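Local coordinates for protein carbohydrate esterase family 2 (CE2) (Chaetomium olivicolor, PDB 4XVH) that probably removes acetyl groups from xylan as a carbohydrate esterase, joining a beta-sandwich carbohydrate-binding domain to an SGNH-type hydrolase domain, at residues A[231-240]-A[274-285]. Sequence-based numbering, arbitrary orientation.
Sequences YTDAMVKFVQ and QTNAIKNAVSRL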
loop_
_atom_site.group_PDB
_atom_site.type_symbol
_atom_site.label_atom_id
_atom_site.label_comp_id
_atom_site.label_asym_id
_atom_site.label_seq_id
_atom_site.Cartn_x
_atom_site.Cartn_y
_atom_site.Cartn_z
ATOM N N TYR A 231 16.647 -12.507 -9.071
ATOM C CA TYR A 231 15.506 -12.110 -8.218
ATOM C C TYR A 231 15.921 -12.150 -6.733
ATOM O O TYR A 231 15.715 -11.194 -5.967
ATOM C CB TYR A 231 14.318 -13.028 -8.489
ATOM C CG TYR A 231 13.114 -12.853 -7.575
ATOM C CD1 TYR A 231 12.285 -11.738 -7.678
ATOM C CD2 TYR A 231 12.794 -13.833 -6.647
ATOM C CE1 TYR A 231 11.186 -11.590 -6.842
ATOM C CE2 TYR A 231 11.709 -13.701 -5.801
ATOM C CZ TYR A 231 10.898 -12.597 -5.897
ATOM O OH TYR A 231 9.812 -12.504 -5.048
ATOM N N THR A 232 16.552 -13.252 -6.352
ATOM C CA THR A 232 17.078 -13.424 -5.002
ATOM C C THR A 232 18.088 -12.329 -4.638
ATOM O O THR A 232 17.991 -11.703 -3.576
ATOM C CB THR A 232 17.766 -14.791 -4.871
ATOM O OG1 THR A 232 16.874 -15.826 -5.301
ATOM C CG2 THR A 232 18.204 -15.044 -3.425
ATOM N N ASP A 233 19.084 -12.143 -5.513
ATOM C CA ASP A 233 20.124 -11.144 -5.281
ATOM C C ASP A 233 19.507 -9.750 -5.109
ATOM O O ASP A 233 19.953 -8.970 -4.275
ATOM C CB ASP A 233 21.131 -11.108 -6.434
ATOM C CG ASP A 233 22.070 -12.322 -6.476
ATOM O OD1 ASP A 233 22.119 -13.115 -5.512
ATOM O OD2 ASP A 233 22.781 -12.469 -7.506
ATOM N N ALA A 234 18.496 -9.434 -5.922
ATOM C CA ALA A 234 17.846 -8.134 -5.880
ATOM C C ALA A 234 17.045 -7.926 -4.613
ATOM O O ALA A 234 16.941 -6.798 -4.094
ATOM C CB ALA A 234 16.928 -7.965 -7.067
ATOM N N MET A 235 16.421 -9.000 -4.149
ATOM C CA MET A 235 15.662 -8.930 -2.903
ATOM C C MET A 235 16.626 -8.588 -1.743
ATOM O O MET A 235 16.335 -7.734 -0.924
ATOM C CB MET A 235 14.940 -10.252 -2.648
ATOM C CG MET A 235 14.059 -10.243 -1.404
ATOM S SD MET A 235 12.572 -9.175 -1.583
ATOM C CE MET A 235 11.456 -10.220 -2.545
ATOM N N VAL A 236 17.783 -9.242 -1.707
ATOM C CA VAL A 236 18.771 -8.938 -0.676
ATOM C C VAL A 236 19.221 -7.474 -0.791
ATOM O O VAL A 236 19.207 -6.726 0.186
ATOM C CB VAL A 236 19.970 -9.896 -0.770
ATOM C CG1 VAL A 236 21.115 -9.427 0.129
ATOM C CG2 VAL A 236 19.520 -11.316 -0.395
ATOM N N LYS A 237 19.540 -7.044 -2.005
ATOM C CA LYS A 237 20.012 -5.684 -2.219
ATOM C C LYS A 237 18.961 -4.607 -1.851
ATOM O O LYS A 237 19.298 -3.561 -1.282
ATOM C CB LYS A 237 20.452 -5.540 -3.683
ATOM C CG LYS A 237 21.025 -4.184 -4.047
ATOM C CD LYS A 237 22.289 -3.876 -3.234
ATOM C CE LYS A 237 23.054 -2.685 -3.841
ATOM N NZ LYS A 237 22.082 -1.608 -4.247
ATOM N N PHE A 238 17.691 -4.868 -2.179
ATOM C CA PHE A 238 16.612 -3.923 -1.895
ATOM C C PHE A 238 16.482 -3.731 -0.364
ATOM O O PHE A 238 16.425 -2.613 0.130
ATOM C CB PHE A 238 15.284 -4.410 -2.498
ATOM C CG PHE A 238 14.151 -3.406 -2.392
ATOM C CD1 PHE A 238 14.416 -2.043 -2.333
ATOM C CD2 PHE A 238 12.833 -3.829 -2.345
ATOM C CE1 PHE A 238 13.378 -1.106 -2.218
ATOM C CE2 PHE A 238 11.790 -2.911 -2.241
ATOM C CZ PHE A 238 12.083 -1.523 -2.175
ATOM N N VAL A 239 16.471 -4.829 0.372
ATOM C CA VAL A 239 16.449 -4.730 1.814
ATOM C C VAL A 239 17.700 -4.003 2.333
ATOM O O VAL A 239 17.599 -3.097 3.173
ATOM C CB VAL A 239 16.312 -6.125 2.452
ATOM C CG1 VAL A 239 16.571 -6.054 3.947
ATOM C CG2 VAL A 239 14.878 -6.693 2.160
ATOM N N GLN A 240 18.878 -4.359 1.823
ATOM C CA GLN A 240 20.079 -3.685 2.273
ATOM C C GLN A 240 19.963 -2.184 1.985
ATOM O O GLN A 240 20.336 -1.357 2.823
ATOM C CB GLN A 240 21.312 -4.294 1.610
ATOM C CG GLN A 240 21.650 -5.670 2.167
ATOM C CD GLN A 240 22.706 -6.402 1.363
ATOM O OE1 GLN A 240 22.977 -6.066 0.215
ATOM N NE2 GLN A 240 23.314 -7.406 1.970
ATOM N N GLN A 274 9.398 -19.225 -6.185
ATOM C CA GLN A 274 9.442 -17.915 -5.514
ATOM C C GLN A 274 9.668 -18.069 -4.023
ATOM O O GLN A 274 10.406 -17.295 -3.413
ATOM C CB GLN A 274 8.153 -17.115 -5.709
ATOM C CG GLN A 274 8.268 -15.674 -5.161
ATOM C CD GLN A 274 6.931 -15.041 -4.839
ATOM O OE1 GLN A 274 5.934 -15.741 -4.608
ATOM N NE2 GLN A 274 6.896 -13.695 -4.831
ATOM N N THR A 275 9.013 -19.069 -3.443
ATOM C CA THR A 275 9.085 -19.269 -2.009
ATOM C C THR A 275 10.500 -19.586 -1.590
ATOM O O THR A 275 11.032 -18.981 -0.657
ATOM C CB THR A 275 8.135 -20.375 -1.567
ATOM O OG1 THR A 275 6.798 -19.941 -1.839
ATOM C CG2 THR A 275 8.300 -20.667 -0.077
ATOM N N ASN A 276 11.137 -20.497 -2.320
ATOM C CA ASN A 276 12.515 -20.863 -2.000
ATOM C C ASN A 276 13.484 -19.701 -2.198
ATOM O O ASN A 276 14.421 -19.516 -1.408
ATOM C CB ASN A 276 12.952 -22.067 -2.851
ATOM C CG ASN A 276 12.268 -23.362 -2.418
ATOM O OD1 ASN A 276 11.847 -23.483 -1.269
ATOM N ND2 ASN A 276 12.185 -24.341 -3.328
ATOM N N ALA A 277 13.273 -18.928 -3.265
ATOM C CA ALA A 277 14.106 -17.754 -3.517
ATOM C C ALA A 277 14.010 -16.744 -2.363
ATOM O O ALA A 277 15.022 -16.195 -1.916
ATOM C CB ALA A 277 13.724 -17.099 -4.815
ATOM N N ILE A 278 12.807 -16.528 -1.858
ATOM C CA ILE A 278 12.647 -15.590 -0.766
ATOM C C ILE A 278 13.302 -16.110 0.514
ATOM O O ILE A 278 13.982 -15.353 1.214
ATOM C CB ILE A 278 11.136 -15.259 -0.545
ATOM C CG1 ILE A 278 10.653 -14.369 -1.697
ATOM C CG2 ILE A 278 10.891 -14.575 0.808
ATOM C CD1 ILE A 278 9.132 -14.162 -1.742
ATOM N N LYS A 279 13.135 -17.396 0.791
ATOM C CA LYS A 279 13.753 -17.991 1.969
ATOM C C LYS A 279 15.257 -17.878 1.894
ATOM O O LYS A 279 15.933 -17.605 2.897
ATOM C CB LYS A 279 13.344 -19.462 2.113
ATOM C CG LYS A 279 11.851 -19.648 2.464
ATOM C CD LYS A 279 11.542 -21.120 2.683
ATOM C CE LYS A 279 10.116 -21.357 3.174
ATOM N NZ LYS A 279 9.839 -22.839 3.311
ATOM N N ASN A 280 15.791 -18.110 0.703
ATOM C CA ASN A 280 17.215 -17.885 0.477
ATOM C C ASN A 280 17.621 -16.449 0.815
ATOM O O ASN A 280 18.596 -16.233 1.524
ATOM C CB ASN A 280 17.590 -18.210 -0.975
ATOM C CG ASN A 280 17.858 -19.685 -1.191
ATOM O OD1 ASN A 280 18.063 -20.439 -0.237
ATOM N ND2 ASN A 280 17.872 -20.106 -2.455
ATOM N N ALA A 281 16.874 -15.471 0.310
ATOM C CA ALA A 281 17.132 -14.065 0.625
ATOM C C ALA A 281 17.091 -13.821 2.133
ATOM O O ALA A 281 17.968 -13.148 2.692
ATOM C CB ALA A 281 16.115 -13.153 -0.099
ATOM N N VAL A 282 16.075 -14.374 2.792
ATOM C CA VAL A 282 15.949 -14.245 4.247
ATOM C C VAL A 282 17.166 -14.820 4.952
ATOM O O VAL A 282 17.725 -14.194 5.842
ATOM C CB VAL A 282 14.674 -14.931 4.763
ATOM C CG1 VAL A 282 14.725 -15.110 6.294
ATOM C CG2 VAL A 282 13.455 -14.130 4.331
ATOM N N SER A 283 17.607 -15.997 4.525
ATOM C CA SER A 283 18.819 -16.598 5.081
ATOM C C SER A 283 20.050 -15.676 4.921
ATOM O O SER A 283 20.836 -15.515 5.858
ATOM C CB SER A 283 19.065 -17.954 4.422
ATOM O OG SER A 283 20.167 -18.632 5.004
ATOM N N ARG A 284 20.206 -15.046 3.756
ATOM C CA ARG A 284 21.351 -14.161 3.539
ATOM C C ARG A 284 21.232 -12.871 4.374
ATOM O O ARG A 284 22.246 -12.288 4.773
ATOM C CB ARG A 284 21.515 -13.808 2.052
ATOM C CG ARG A 284 21.539 -15.010 1.090
ATOM C CD ARG A 284 22.621 -14.904 0.026
ATOM N NE ARG A 284 22.564 -13.710 -0.822
ATOM C CZ ARG A 284 22.221 -13.714 -2.113
ATOM N NH1 ARG A 284 21.889 -14.850 -2.725
ATOM N NH2 ARG A 284 22.204 -12.576 -2.796
ATOM N N LEU A 285 20.003 -12.444 4.661
ATOM C CA LEU A 285 19.805 -11.153 5.324
ATOM C C LEU A 285 19.971 -11.212 6.838
ATOM O O LEU A 285 20.234 -10.201 7.477
ATOM C CB LEU A 285 18.422 -10.600 4.983
ATOM C CG LEU A 285 18.291 -10.072 3.559
ATOM C CD1 LEU A 285 16.796 -9.878 3.196
ATOM C CD2 LEU A 285 19.089 -8.785 3.352
HETATM O O HOH W 1 17.463 -18.363 -4.699
#
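The CA atoms of Thr232 and Ala277, and of Val236 and Ala281, lie 5.5 Å apart where two helices run in roughly the same direction, their axes 8.8 Å apart at closest approach and crossing at -42°. The two alanines suit this close approach, each offering only a methyl. Thr232 is a knob in the hole formed by Ala277, Asn280, Ala281 and Arg284; threonine suits it because the methyl fills the hole while OG1 bonds Val228 O and, through a water, Asn280 ND2. One turn on, Val236 CG2 packs against Ala281 and over a face of the Arg284 guanidinium, whose edge meets Asp233. Arg284 NH2 donates to Asp233 OD1 (2.8 Å, 154°) on its anti side, well out of the carboxylate plane, a salt bridge at the exposed margin. Beyond it, Leu285 CD2 reaches Val239 CG1 at 3.8 Å. At the other end Tyr231, with CG anti to the backbone N (chi1 173°), combines an apolar ring edge against Ala277 CB with a hydroxyl that accepts a bond from Gln274 NE2 (3.2 Å) and also bonds Leu212 O; Gln274 OE1 is held by Ser256 N. A phenylalanine in its place would probably leave Gln274 NE2 and Leu212 O with only the weak bond between them. Met235 and Ile278 both rest on Leu253 of strand 250-254, and Ile278 also touches Phe291 of strand 289-292, so the paired helices pack onto one margin of the parallel sheet.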